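Local coordinates for protein RAI1 (Scheffersomyces stipitis, PDB 5ULJ) that hydrolyses the NAD cap from the 5' end of a subset of RNAs with the help of a divalent metal, and binds and stimulates the exoribonuclease RAT1, at residues K19-K24 with A336-G341; N146-I151 with N386-T391; L316-A321 with K330-T335; S357-V362 with R374-N379. One frame throughout, in Å; residues are numbered along the deposited sequence.

Contact 1 (K19-K24 with A336-G341); sequences KTTALK and ALKWYG
Leu-337 reaches from helix 333-350 toward the loop 19-24, and its CD2 methyl is shared by two loop side chains. Leu-23 comes across it with CD1 only 3.5 Å from Leu-337 CD2, tighter than usual for two methyls, and the two leucines lie obliquely rather than along each other. The Leu-23 chi1 of -92°, away from a staggered value, brings CD1 toward the helix. Thr-21 approaches the same methyl from a neighbouring direction, its CB standing 4.0 Å from Leu-337 CD2. The threonine is turned so that CG2 is anti to the carbonyl carbon (OG1 chi1 52°). This directs the methyl at the base of Lys-338, where Thr-21 CG2 meets Lys-338 CG at 4.0 Å, and leaves OG1 farther from the lysine. Beyond CG the Lys-338 chain is extended and runs toward the backbone of Lys-19, ending with NZ 3.8 Å from Lys-19 O, too long to count as a bond. The contact is therefore carried by apolar packing, burying 229 Å² at the surface of the protein. The loop leads from strand 10-12 to strand 27-34, and Ala-22 has a backbone hydrogen bond with Gly-226. Beneath it, Leu-23 and Leu-337 both rest on Phe-284 of helix 266-286, and Leu-337 also touches Ile-225 of strand 216-225.

Contact 2 (N146-I151 with N386-T391); sequences NSDEEI and NGEMLT
A buried polar contact joins Glu-388, at the end of helix 380-388, to Glu-149 in the first turn of helix 149-166, just after strand 142-147. Glu-388 OE2 accepts from Glu-149 N over 2.9 Å in a nearly straight bond (171°), the donor lying above the carboxylate plane. The two glutamate chains run antiparallel, one alongside the other, and their carboxylates stack with planes 14° apart. Glu-149 OE2 comes within 3.7 Å of Glu-388 OE1; Arg-383 forms a salt bridge to each, which probably offsets the like charges. The helix start is further held by an N-cap: Asp-148 OD2 accepts from Ile-151 N (3.0 Å), while its OD1 is engaged by Asn-135 and Arg-361. With an alanine here in place of Glu-388, Glu-149 N would probably lose its acceptor and Arg-383 one of its carboxylates. A water gives one proton to Ser-147 O and the other to Glu-388 OE2, each at 2.8 Å. Alongside, Met-389 bends at its thioether (chi3 65°) to lay CE 3.9 Å from Asn-146 CB; Asn-146 ND2 is bonded to Ser-85 O, and its side chain lies about 4 Å from that of substrate-binding Tyr-114.

Contact 3 (L316-A321 with K330-T335); sequences LIKNNA and KINCTT
Ile-317 supplies both the apolar and the polar core of the contact between the end of helix 313-318 and the segment 330-335. Its CG2 methyl, anti to the backbone N, packs against Ile-331, 3.6 Å from Ile-331 O and 3.9 Å from Ile-331 CG2, while CD1 reaches Cys-333 SG at 4.1 Å. Its carbonyl is gripped twice: Lys-330 NZ donates to Ile-317 O over 2.7 Å, and Asn-320 N reaches the same oxygen at 3.2 Å from the opposite face of its plane. A bend at chi2 (64°) turns the otherwise extended Lys-330 onto this helix end, where its positive charge probably suits the carbonyl-rich C terminus; NZ also makes a weak bond to Leu-322 O.

The outer side is looser. Lys-318 and Asn-332 run alongside each other in the same sense, with Lys-318 NZ no nearer than 4.1 Å to Asn-332 ND2. Asn-332 works instead as the N-cap of helix 333-350, Thr-335 N donating to Asn-332 OD1 at 3.1 Å from above the amide plane. A leucine in its place would probably leave Thr-335 N without its acceptor and the helix start free to fray.

Helix 266-286 backs the packed side: Ile-317 touches Glu-273, which also bonds Asn-320 ND2, Ile-331 and Cys-333 lie on Phe-277, and Cys-333 meets Trp-280.

Contact 4 (S357-V362 with R374-N379); sequences SKAYRV and RELMGN
Arg-374 O is approached by two groups of the neighbouring strand: Arg-361 N donates to it over 2.9 Å, nearly along the C=O axis, and Tyr-360 CA makes a CA-H...O contact at 3.4 Å. Arg-374 N returns a longer bond of 3.2 Å to Arg-361 O, completing an antiparallel hydrogen-bonded pair of the hairpin 359-365/370-375. Tyr-360 and Glu-375 form the adjoining non-hydrogen-bonded pair, and past it Leu-376 N donates to Ala-359 O at 2.9 Å. On the face of Tyr-360 and Glu-375, the tyrosine ring leans obliquely on the glutamate backbone. There Lys-358 runs its chain across the carboxylate, CE coming 3.3 Å from Glu-375 OE2, yet its NZ stops beyond salt-bridge range.

On the other face the Arg-361 and Arg-374 guanidinium planes are 84° apart. A bend at chi3 (-63°) brings the Arg-361 guanidinium against Leu-376, whose CD2 covers one face 3.6 Å above its centre, while NE bonds Asn-135 OD1. Arg-361 NH1 stands only 4.0 Å from Arg-374 NH2, but the salt bridge from Arg-361 NH2 to Asp-148 probably offsets part of the charge. The chemistry implies a hairpin fastened by backbone bonds, with Asn-135 and Asp-148 holding the Arg-361 nitrogens.

From the N terminus, contact 1 opens in the loop 19-24 and contact 2 at 146-151. Contact 3 then opens and closes within 316-335, inside both longer spans. Contact 1 closes next at 336-341, on the same helix 333-350, so it crosses contact 2, which stays open until 386-391. Contact 4, the hairpin at 357-379, lies inside the span of contact 2 but follows contacts 1 and 3 in series. Contacts 1 and 3 touch through Thr-21 and Thr-334 and share helix 333-350; contacts 2 and 4 meet at Asp-148 and Arg-361, tying hairpin to helix start. Contacts 2 and 3 sit on opposite sides of the chain's centre, about 35 Å apart between centres.

Contact 1 (K19-K24 with A336-G341)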
loop_
_atom_site.group_PDB
_atom_site.type_symbol
_atom_site.label_atom_id
_atom_site.label_comp_id
_atom_site.label_asym_id
_atom_site.label_seq_id
_atom_site.Cartn_x
_atom_site.Cartn_y
_atom_site.Cartn_z
ATOM N N LYS A 19 -23.898 5.641 4.931
ATOM C CA LYS A 19 -25.224 5.181 4.513
ATOM C C LYS A 19 -25.137 4.036 3.510
ATOM O O LYS A 19 -25.705 2.966 3.722
ATOM C CB LYS A 19 -26.029 6.335 3.912
ATOM C CG LYS A 19 -26.251 7.505 4.857
ATOM C CD LYS A 19 -27.163 7.112 6.011
ATOM C CE LYS A 19 -27.495 8.308 6.899
ATOM N NZ LYS A 19 -26.319 8.794 7.680
ATOM N N THR A 20 -24.431 4.279 2.414
ATOM C CA THR A 20 -24.125 3.235 1.449
ATOM C C THR A 20 -22.616 3.164 1.297
ATOM O O THR A 20 -21.897 4.040 1.779
ATOM C CB THR A 20 -24.777 3.497 0.078
ATOM O OG1 THR A 20 -24.126 4.601 -0.563
ATOM C CG2 THR A 20 -26.260 3.801 0.237
ATOM N N THR A 21 -22.132 2.121 0.633
ATOM C CA THR A 21 -20.702 1.983 0.408
ATOM C C THR A 21 -20.225 3.044 -0.585
ATOM O O THR A 21 -19.067 3.460 -0.547
ATOM C CB THR A 21 -20.346 0.575 -0.095
ATOM O OG1 THR A 21 -21.158 0.249 -1.230
ATOM C CG2 THR A 21 -20.583 -0.454 1.001
ATOM N N ALA A 22 -21.135 3.477 -1.458
ATOM C CA ALA A 22 -20.910 4.600 -2.373
ATOM C C ALA A 22 -19.596 4.495 -3.145
ATOM O O ALA A 22 -18.689 5.308 -2.958
ATOM C CB ALA A 22 -20.960 5.915 -1.604
ATOM N N LEU A 23 -19.509 3.501 -4.023
ATOM C CA LEU A 23 -18.265 3.192 -4.723
ATOM C C LEU A 23 -18.019 4.067 -5.944
ATOM O O LEU A 23 -18.957 4.543 -6.582
ATOM C CB LEU A 23 -18.249 1.720 -5.148
ATOM C CG LEU A 23 -17.622 0.721 -4.176
ATOM C CD1 LEU A 23 -18.111 0.973 -2.772
ATOM C CD2 LEU A 23 -17.937 -0.705 -4.599
ATOM N N LYS A 24 -16.743 4.267 -6.257
ATOM C CA LYS A 24 -16.331 4.989 -7.454
ATOM C C LYS A 24 -15.247 4.198 -8.181
ATOM O O LYS A 24 -14.476 3.472 -7.552
ATOM C CB LYS A 24 -15.822 6.389 -7.100
ATOM C CG LYS A 24 -16.807 7.239 -6.313
ATOM C CD LYS A 24 -18.052 7.547 -7.128
ATOM C CE LYS A 24 -19.083 8.296 -6.297
ATOM N NZ LYS A 24 -19.538 7.498 -5.126
ATOM N N ALA A 336 -16.504 -2.887 6.709
ATOM C CA ALA A 336 -15.227 -2.184 6.748
ATOM C C ALA A 336 -15.245 -0.972 5.824
ATOM O O ALA A 336 -14.741 0.096 6.172
ATOM C CB ALA A 336 -14.092 -3.123 6.368
ATOM N N LEU A 337 -15.841 -1.145 4.650
ATOM C CA LEU A 337 -15.913 -0.080 3.659
ATOM C C LEU A 337 -16.817 1.058 4.125
ATOM O O LEU A 337 -16.548 2.228 3.851
ATOM C CB LEU A 337 -16.405 -0.643 2.328
ATOM C CG LEU A 337 -16.285 0.238 1.090
ATOM C CD1 LEU A 337 -14.919 0.900 1.036
ATOM C CD2 LEU A 337 -16.502 -0.626 -0.132
ATOM N N LYS A 338 -17.889 0.709 4.830
ATOM C CA LYS A 338 -18.800 1.711 5.375
ATOM C C LYS A 338 -18.119 2.508 6.482
ATOM O O LYS A 338 -18.340 3.712 6.617
ATOM C CB LYS A 338 -20.076 1.053 5.901
ATOM C CG LYS A 338 -21.009 0.549 4.809
ATOM C CD LYS A 338 -22.328 0.065 5.390
ATOM C CE LYS A 338 -23.347 -0.211 4.296
ATOM N NZ LYS A 338 -24.680 -0.564 4.858
ATOM N N TRP A 339 -17.294 1.828 7.272
ATOM C CA TRP A 339 -16.489 2.491 8.289
ATOM C C TRP A 339 -15.505 3.454 7.637
ATOM O O TRP A 339 -15.363 4.596 8.069
ATOM C CB TRP A 339 -15.742 1.463 9.142
ATOM C CG TRP A 339 -14.460 1.976 9.733
ATOM C CD1 TRP A 339 -13.194 1.706 9.301
ATOM C CD2 TRP A 339 -14.321 2.846 10.863
ATOM N NE1 TRP A 339 -12.275 2.351 10.091
ATOM C CE2 TRP A 339 -12.940 3.058 11.059
ATOM C CE3 TRP A 339 -15.226 3.466 11.730
ATOM C CZ2 TRP A 339 -12.445 3.862 12.084
ATOM C CZ3 TRP A 339 -14.733 4.266 12.746
ATOM C CH2 TRP A 339 -13.356 4.458 12.913
ATOM N N TYR A 340 -14.836 2.980 6.590
ATOM C CA TYR A 340 -13.872 3.782 5.845
ATOM C C TYR A 340 -14.512 5.049 5.286
ATOM O O TYR A 340 -13.950 6.140 5.396
ATOM C CB TYR A 340 -13.260 2.952 4.715
ATOM C CG TYR A 340 -12.268 3.696 3.849
ATOM C CD1 TYR A 340 -11.064 4.152 4.370
ATOM C CD2 TYR A 340 -12.530 3.928 2.504
ATOM C CE1 TYR A 340 -10.153 4.829 3.578
ATOM C CE2 TYR A 340 -11.627 4.603 1.706
ATOM C CZ TYR A 340 -10.440 5.050 2.246
ATOM O OH TYR A 340 -9.539 5.720 1.453
ATOM N N GLY A 341 -15.694 4.897 4.696
ATOM C CA GLY A 341 -16.432 6.026 4.161
ATOM C C GLY A 341 -16.785 7.049 5.225
ATOM O O GLY A 341 -16.735 8.255 4.979
#

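Contact 2 (N146-I151 with N386-T391)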
loop_
_atom_site.group_PDB
_atom_site.type_symbol
_atom_site.label_atom_id
_atom_site.label_comp_id
_atom_site.label_asym_id
_atom_site.label_seq_id
_atom_site.Cartn_x
_atom_site.Cartn_y
_atom_site.Cartn_z
ATOM N N ASN A 146 -0.121 11.612 5.799
ATOM C CA ASN A 146 1.060 10.766 5.872
ATOM C C ASN A 146 1.233 10.189 7.270
ATOM O O ASN A 146 0.723 10.741 8.244
ATOM C CB ASN A 146 2.310 11.556 5.472
ATOM C CG ASN A 146 3.520 10.665 5.254
ATOM O OD1 ASN A 146 3.388 9.502 4.877
ATOM N ND2 ASN A 146 4.709 11.209 5.498
ATOM N N SER A 147 1.937 9.067 7.366
ATOM C CA SER A 147 2.332 8.541 8.664
ATOM C C SER A 147 3.413 9.446 9.246
ATOM O O SER A 147 4.042 10.213 8.516
ATOM C CB SER A 147 2.832 7.100 8.543
ATOM O OG SER A 147 3.909 7.007 7.626
ATOM N N ASP A 148 3.623 9.366 10.555
ATOM C CA ASP A 148 4.623 10.205 11.205
ATOM C C ASP A 148 5.965 9.483 11.292
ATOM O O ASP A 148 6.063 8.412 11.892
ATOM C CB ASP A 148 4.153 10.624 12.598
ATOM C CG ASP A 148 5.080 11.633 13.244
ATOM O OD1 ASP A 148 5.032 12.819 12.853
ATOM O OD2 ASP A 148 5.856 11.243 14.140
ATOM N N GLU A 149 6.992 10.080 10.694
ATOM C CA GLU A 149 8.315 9.465 10.603
ATOM C C GLU A 149 8.896 9.076 11.959
ATOM O O GLU A 149 9.354 7.948 12.144
ATOM C CB GLU A 149 9.291 10.405 9.889
ATOM C CG GLU A 149 9.149 10.423 8.377
ATOM C CD GLU A 149 10.219 11.261 7.704
ATOM O OE1 GLU A 149 10.245 11.307 6.457
ATOM O OE2 GLU A 149 11.035 11.874 8.424
ATOM N N GLU A 150 8.878 10.010 12.904
ATOM C CA GLU A 150 9.467 9.772 14.216
ATOM C C GLU A 150 8.698 8.704 14.987
ATOM O O GLU A 150 9.294 7.882 15.683
ATOM C CB GLU A 150 9.525 11.072 15.019
ATOM C CG GLU A 150 10.302 12.184 14.327
ATOM C CD GLU A 150 11.169 12.975 15.285
ATOM O OE1 GLU A 150 12.227 12.455 15.699
ATOM O OE2 GLU A 150 10.794 14.117 15.624
ATOM N N ILE A 151 7.376 8.713 14.855
ATOM C CA ILE A 151 6.546 7.699 15.493
ATOM C C ILE A 151 6.799 6.330 14.867
ATOM O O ILE A 151 6.988 5.341 15.576
ATOM C CB ILE A 151 5.047 8.048 15.393
ATOM C CG1 ILE A 151 4.698 9.158 16.387
ATOM C CG2 ILE A 151 4.188 6.821 15.664
ATOM C CD1 ILE A 151 3.226 9.509 16.425
ATOM N N ASN A 386 7.726 21.677 6.013
ATOM C CA ASN A 386 9.036 22.019 5.472
ATOM C C ASN A 386 9.965 20.815 5.342
ATOM O O ASN A 386 11.105 20.852 5.803
ATOM C CB ASN A 386 9.703 23.090 6.340
ATOM C CG ASN A 386 8.925 24.390 6.359
ATOM O OD1 ASN A 386 8.982 25.173 5.412
ATOM N ND2 ASN A 386 8.196 24.628 7.442
ATOM N N GLY A 387 9.480 19.754 4.706
ATOM C CA GLY A 387 10.311 18.591 4.460
ATOM C C GLY A 387 9.620 17.242 4.536
ATOM O O GLY A 387 9.628 16.482 3.566
ATOM N N GLU A 388 9.034 16.933 5.687
ATOM C CA GLU A 388 8.482 15.602 5.921
ATOM C C GLU A 388 7.262 15.310 5.051
ATOM O O GLU A 388 7.111 14.204 4.537
ATOM C CB GLU A 388 8.121 15.421 7.397
ATOM C CG GLU A 388 7.504 14.065 7.709
ATOM C CD GLU A 388 7.634 13.678 9.167
ATOM O OE1 GLU A 388 8.509 14.241 9.858
ATOM O OE2 GLU A 388 6.861 12.809 9.622
ATOM N N MET A 389 6.390 16.297 4.890
ATOM C CA MET A 389 5.221 16.117 4.039
ATOM C C MET A 389 5.278 17.064 2.844
ATOM O O MET A 389 5.534 16.631 1.721
ATOM C CB MET A 389 3.937 16.312 4.847
ATOM C CG MET A 389 3.709 15.200 5.868
ATOM S SD MET A 389 2.224 15.386 6.874
ATOM C CE MET A 389 0.955 15.217 5.623
ATOM N N LEU A 390 5.053 18.352 3.082
ATOM C CA LEU A 390 5.200 19.346 2.025
ATOM C C LEU A 390 6.677 19.625 1.767
ATOM O O LEU A 390 7.485 19.637 2.696
ATOM C CB LEU A 390 4.476 20.643 2.388
ATOM C CG LEU A 390 2.964 20.568 2.606
ATOM C CD1 LEU A 390 2.414 21.946 2.948
ATOM C CD2 LEU A 390 2.266 19.994 1.384
ATOM N N THR A 391 7.027 19.842 0.504
ATOM C CA THR A 391 8.401 20.164 0.140
ATOM C C THR A 391 8.485 21.558 -0.469
ATOM O O THR A 391 7.489 22.087 -0.962
ATOM C CB THR A 391 8.983 19.144 -0.856
ATOM O OG1 THR A 391 8.203 19.147 -2.057
ATOM C CG2 THR A 391 8.979 17.749 -0.253
HETATM O O HOH W 1 4.416 12.951 8.256
HETATM O O HOH W 2 7.785 12.941 12.335
#

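Contact 3 (L316-A321 with K330-T335)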
loop_
_atom_site.group_PDB
_atom_site.type_symbol
_atom_site.label_atom_id
_atom_site.label_comp_id
_atom_site.label_asym_id
_atom_site.label_seq_id
_atom_site.Cartn_x
_atom_site.Cartn_y
_atom_site.Cartn_z
ATOM N N LEU A 316 -16.094 -14.866 -0.456
ATOM C CA LEU A 316 -15.290 -15.978 0.041
ATOM C C LEU A 316 -15.164 -15.922 1.559
ATOM O O LEU A 316 -15.313 -16.933 2.245
ATOM C CB LEU A 316 -13.899 -15.968 -0.595
ATOM C CG LEU A 316 -13.758 -16.571 -1.993
ATOM C CD1 LEU A 316 -12.331 -16.413 -2.494
ATOM C CD2 LEU A 316 -14.167 -18.038 -1.984
ATOM N N ILE A 317 -14.888 -14.728 2.072
ATOM C CA ILE A 317 -14.742 -14.520 3.506
ATOM C C ILE A 317 -16.071 -14.714 4.229
ATOM O O ILE A 317 -16.139 -15.399 5.249
ATOM C CB ILE A 317 -14.191 -13.115 3.813
ATOM C CG1 ILE A 317 -12.771 -12.972 3.262
ATOM C CG2 ILE A 317 -14.209 -12.846 5.310
ATOM C CD1 ILE A 317 -12.146 -11.623 3.525
ATOM N N LYS A 318 -17.125 -14.113 3.687
ATOM C CA LYS A 318 -18.448 -14.179 4.299
ATOM C C LYS A 318 -18.968 -15.613 4.388
ATOM O O LYS A 318 -19.583 -15.996 5.384
ATOM C CB LYS A 318 -19.438 -13.315 3.514
ATOM C CG LYS A 318 -20.806 -13.192 4.161
ATOM C CD LYS A 318 -21.726 -12.305 3.338
ATOM C CE LYS A 318 -23.071 -12.119 4.021
ATOM N NZ LYS A 318 -22.932 -11.464 5.350
ATOM N N ASN A 319 -18.712 -16.401 3.349
ATOM C CA ASN A 319 -19.217 -17.767 3.281
ATOM C C ASN A 319 -18.300 -18.791 3.943
ATOM O O ASN A 319 -18.625 -19.977 3.994
ATOM C CB ASN A 319 -19.453 -18.170 1.824
ATOM C CG ASN A 319 -20.626 -17.443 1.203
ATOM O OD1 ASN A 319 -21.577 -17.072 1.891
ATOM N ND2 ASN A 319 -20.567 -17.235 -0.108
ATOM N N ASN A 320 -17.157 -18.336 4.446
ATOM C CA ASN A 320 -16.190 -19.239 5.062
ATOM C C ASN A 320 -16.733 -19.875 6.337
ATOM O O ASN A 320 -17.221 -19.182 7.230
ATOM C CB ASN A 320 -14.884 -18.502 5.364
ATOM C CG ASN A 320 -13.791 -19.434 5.852
ATOM O OD1 ASN A 320 -13.833 -20.640 5.607
ATOM N ND2 ASN A 320 -12.804 -18.878 6.545
ATOM N N ALA A 321 -16.639 -21.198 6.416
ATOM C CA ALA A 321 -17.161 -21.942 7.557
ATOM C C ALA A 321 -16.206 -21.906 8.747
ATOM O O ALA A 321 -15.865 -22.946 9.310
ATOM C CB ALA A 321 -17.451 -23.381 7.158
ATOM N N LYS A 330 -16.728 -11.307 13.200
ATOM C CA LYS A 330 -16.673 -11.842 11.843
ATOM C C LYS A 330 -16.314 -10.759 10.833
ATOM O O LYS A 330 -16.966 -9.716 10.771
ATOM C CB LYS A 330 -18.010 -12.486 11.469
ATOM C CG LYS A 330 -18.101 -12.940 10.020
ATOM C CD LYS A 330 -17.096 -14.041 9.716
ATOM C CE LYS A 330 -17.229 -14.525 8.280
ATOM N NZ LYS A 330 -16.266 -15.617 7.966
ATOM N N ILE A 331 -15.277 -11.015 10.041
ATOM C CA ILE A 331 -14.814 -10.059 9.041
ATOM C C ILE A 331 -15.860 -9.810 7.958
ATOM O O ILE A 331 -16.348 -10.745 7.324
ATOM C CB ILE A 331 -13.509 -10.536 8.372
ATOM C CG1 ILE A 331 -12.368 -10.566 9.390
ATOM C CG2 ILE A 331 -13.148 -9.635 7.202
ATOM C CD1 ILE A 331 -11.042 -11.006 8.807
ATOM N N ASN A 332 -16.198 -8.541 7.756
ATOM C CA ASN A 332 -17.154 -8.141 6.731
ATOM C C ASN A 332 -16.595 -6.983 5.909
ATOM O O ASN A 332 -16.428 -5.876 6.419
ATOM C CB ASN A 332 -18.490 -7.755 7.373
ATOM C CG ASN A 332 -19.605 -7.574 6.355
ATOM O OD1 ASN A 332 -19.445 -6.881 5.352
ATOM N ND2 ASN A 332 -20.745 -8.203 6.615
ATOM N N CYS A 333 -16.304 -7.245 4.638
ATOM C CA CYS A 333 -15.689 -6.246 3.768
ATOM C C CYS A 333 -16.590 -5.031 3.552
ATOM O O CYS A 333 -16.107 -3.901 3.470
ATOM C CB CYS A 333 -15.324 -6.868 2.419
ATOM S SG CYS A 333 -14.052 -8.152 2.515
ATOM N N THR A 334 -17.893 -5.268 3.461
ATOM C CA THR A 334 -18.856 -4.188 3.270
ATOM C C THR A 334 -18.900 -3.275 4.494
ATOM O O THR A 334 -18.914 -2.050 4.368
ATOM C CB THR A 334 -20.267 -4.738 2.986
ATOM O OG1 THR A 334 -20.251 -5.477 1.759
ATOM C CG2 THR A 334 -21.272 -3.603 2.870
ATOM N N THR A 335 -18.916 -3.886 5.675
ATOM C CA THR A 335 -18.906 -3.143 6.931
ATOM C C THR A 335 -17.644 -2.292 7.048
ATOM O O THR A 335 -17.706 -1.122 7.430
ATOM C CB THR A 335 -18.999 -4.090 8.143
ATOM O OG1 THR A 335 -20.264 -4.762 8.128
ATOM C CG2 THR A 335 -18.863 -3.316 9.444
#

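Contact 4 (S357-V362 with R374-N379)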
loop_
_atom_site.group_PDB
_atom_site.type_symbol
_atom_site.label_atom_id
_atom_site.label_comp_id
_atom_site.label_asym_id
_atom_site.label_seq_id
_atom_site.Cartn_x
_atom_site.Cartn_y
_atom_site.Cartn_z
ATOM N N SER A 357 -2.397 27.151 8.966
ATOM C CA SER A 357 -1.554 27.488 10.108
ATOM C C SER A 357 -1.469 26.340 11.109
ATOM O O SER A 357 -0.741 26.422 12.097
ATOM C CB SER A 357 -2.080 28.744 10.806
ATOM O OG SER A 357 -3.347 28.506 11.396
ATOM N N LYS A 358 -2.214 25.270 10.847
ATOM C CA LYS A 358 -2.292 24.155 11.783
ATOM C C LYS A 358 -1.947 22.814 11.145
ATOM O O LYS A 358 -1.996 22.656 9.925
ATOM C CB LYS A 358 -3.693 24.074 12.396
ATOM C CG LYS A 358 -4.062 25.245 13.290
ATOM C CD LYS A 358 -5.521 25.164 13.716
ATOM C CE LYS A 358 -5.835 26.166 14.815
ATOM N NZ LYS A 358 -5.537 27.563 14.398
ATOM N N ALA A 359 -1.599 21.852 11.992
ATOM C CA ALA A 359 -1.414 20.469 11.577
ATOM C C ALA A 359 -2.194 19.565 12.523
ATOM O O ALA A 359 -2.295 19.849 13.715
ATOM C CB ALA A 359 0.059 20.097 11.565
ATOM N N TYR A 360 -2.748 18.481 11.991
ATOM C CA TYR A 360 -3.576 17.587 12.792
ATOM C C TYR A 360 -3.025 16.169 12.813
ATOM O O TYR A 360 -2.223 15.787 11.960
ATOM C CB TYR A 360 -5.012 17.575 12.265
ATOM C CG TYR A 360 -5.722 18.904 12.378
ATOM C CD1 TYR A 360 -5.601 19.864 11.383
ATOM C CD2 TYR A 360 -6.517 19.196 13.478
ATOM C CE1 TYR A 360 -6.250 21.081 11.481
ATOM C CE2 TYR A 360 -7.170 20.410 13.586
ATOM C CZ TYR A 360 -7.032 21.348 12.584
ATOM O OH TYR A 360 -7.679 22.558 12.686
ATOM N N ARG A 361 -3.463 15.389 13.795
ATOM C CA ARG A 361 -3.106 13.981 13.858
ATOM C C ARG A 361 -4.318 13.115 14.169
ATOM O O ARG A 361 -5.010 13.327 15.166
ATOM C CB ARG A 361 -2.015 13.734 14.898
ATOM C CG ARG A 361 -1.612 12.271 15.013
ATOM C CD ARG A 361 -0.279 12.120 15.717
ATOM N NE ARG A 361 0.801 12.759 14.971
ATOM C CZ ARG A 361 1.988 13.061 15.487
ATOM N NH1 ARG A 361 2.249 12.785 16.757
ATOM N NH2 ARG A 361 2.911 13.643 14.733
ATOM N N VAL A 362 -4.566 12.143 13.300
ATOM C CA VAL A 362 -5.610 11.156 13.523
ATOM C C VAL A 362 -4.985 9.930 14.170
ATOM O O VAL A 362 -4.007 9.382 13.659
ATOM C CB VAL A 362 -6.308 10.761 12.215
ATOM C CG1 VAL A 362 -7.512 9.889 12.506
ATOM C CG2 VAL A 362 -6.721 12.002 11.446
ATOM N N ARG A 374 -6.964 15.365 16.629
ATOM C CA ARG A 374 -6.509 16.464 17.466
ATOM C C ARG A 374 -5.528 17.371 16.738
ATOM O O ARG A 374 -4.793 16.934 15.852
ATOM C CB ARG A 374 -5.871 15.928 18.752
ATOM C CG ARG A 374 -4.478 15.345 18.578
ATOM C CD ARG A 374 -3.989 14.706 19.868
ATOM N NE ARG A 374 -2.554 14.434 19.839
ATOM C CZ ARG A 374 -2.012 13.313 19.374
ATOM N NH1 ARG A 374 -2.783 12.349 18.892
ATOM N NH2 ARG A 374 -0.695 13.158 19.392
ATOM N N GLU A 375 -5.538 18.646 17.113
ATOM C CA GLU A 375 -4.555 19.595 16.618
ATOM C C GLU A 375 -3.228 19.356 17.325
ATOM O O GLU A 375 -3.180 19.270 18.551
ATOM C CB GLU A 375 -5.030 21.033 16.835
ATOM C CG GLU A 375 -4.025 22.092 16.411
ATOM C CD GLU A 375 -4.500 23.502 16.709
ATOM O OE1 GLU A 375 -5.693 23.673 17.040
ATOM O OE2 GLU A 375 -3.679 24.438 16.615
ATOM N N LEU A 376 -2.156 19.231 16.551
ATOM C CA LEU A 376 -0.827 19.045 17.121
ATOM C C LEU A 376 -0.341 20.355 17.734
ATOM O O LEU A 376 -0.437 21.412 17.111
ATOM C CB LEU A 376 0.149 18.542 16.057
ATOM C CG LEU A 376 -0.148 17.133 15.536
ATOM C CD1 LEU A 376 0.577 16.866 14.227
ATOM C CD2 LEU A 376 0.228 16.092 16.580
ATOM N N MET A 377 0.180 20.280 18.955
ATOM C CA MET A 377 0.500 21.483 19.720
ATOM C C MET A 377 1.980 21.604 20.081
ATOM O O MET A 377 2.349 22.409 20.937
ATOM C CB MET A 377 -0.339 21.525 20.999
ATOM C CG MET A 377 -1.842 21.466 20.769
ATOM S SD MET A 377 -2.489 22.918 19.917
ATOM C CE MET A 377 -4.248 22.715 20.191
ATOM N N GLY A 378 2.826 20.810 19.433
ATOM C CA GLY A 378 4.252 20.849 19.706
ATOM C C GLY A 378 5.034 21.454 18.558
ATOM O O GLY A 378 6.254 21.308 18.481
ATOM N N ASN A 379 4.315 22.141 17.675
ATOM C CA ASN A 379 4.873 22.701 16.447
ATOM C C ASN A 379 5.495 21.639 15.549
ATOM O O ASN A 379 6.525 21.871 14.916
ATOM C CB ASN A 379 5.903 23.788 16.759
ATOM C CG ASN A 379 5.450 25.159 16.305
ATOM O OD1 ASN A 379 5.334 25.422 15.109
ATOM N ND2 ASN A 379 5.184 26.041 17.261
HETATM O O HOH W 3 -0.669 22.553 14.720
HETATM O O HOH W 4 0.688 11.229 18.730
#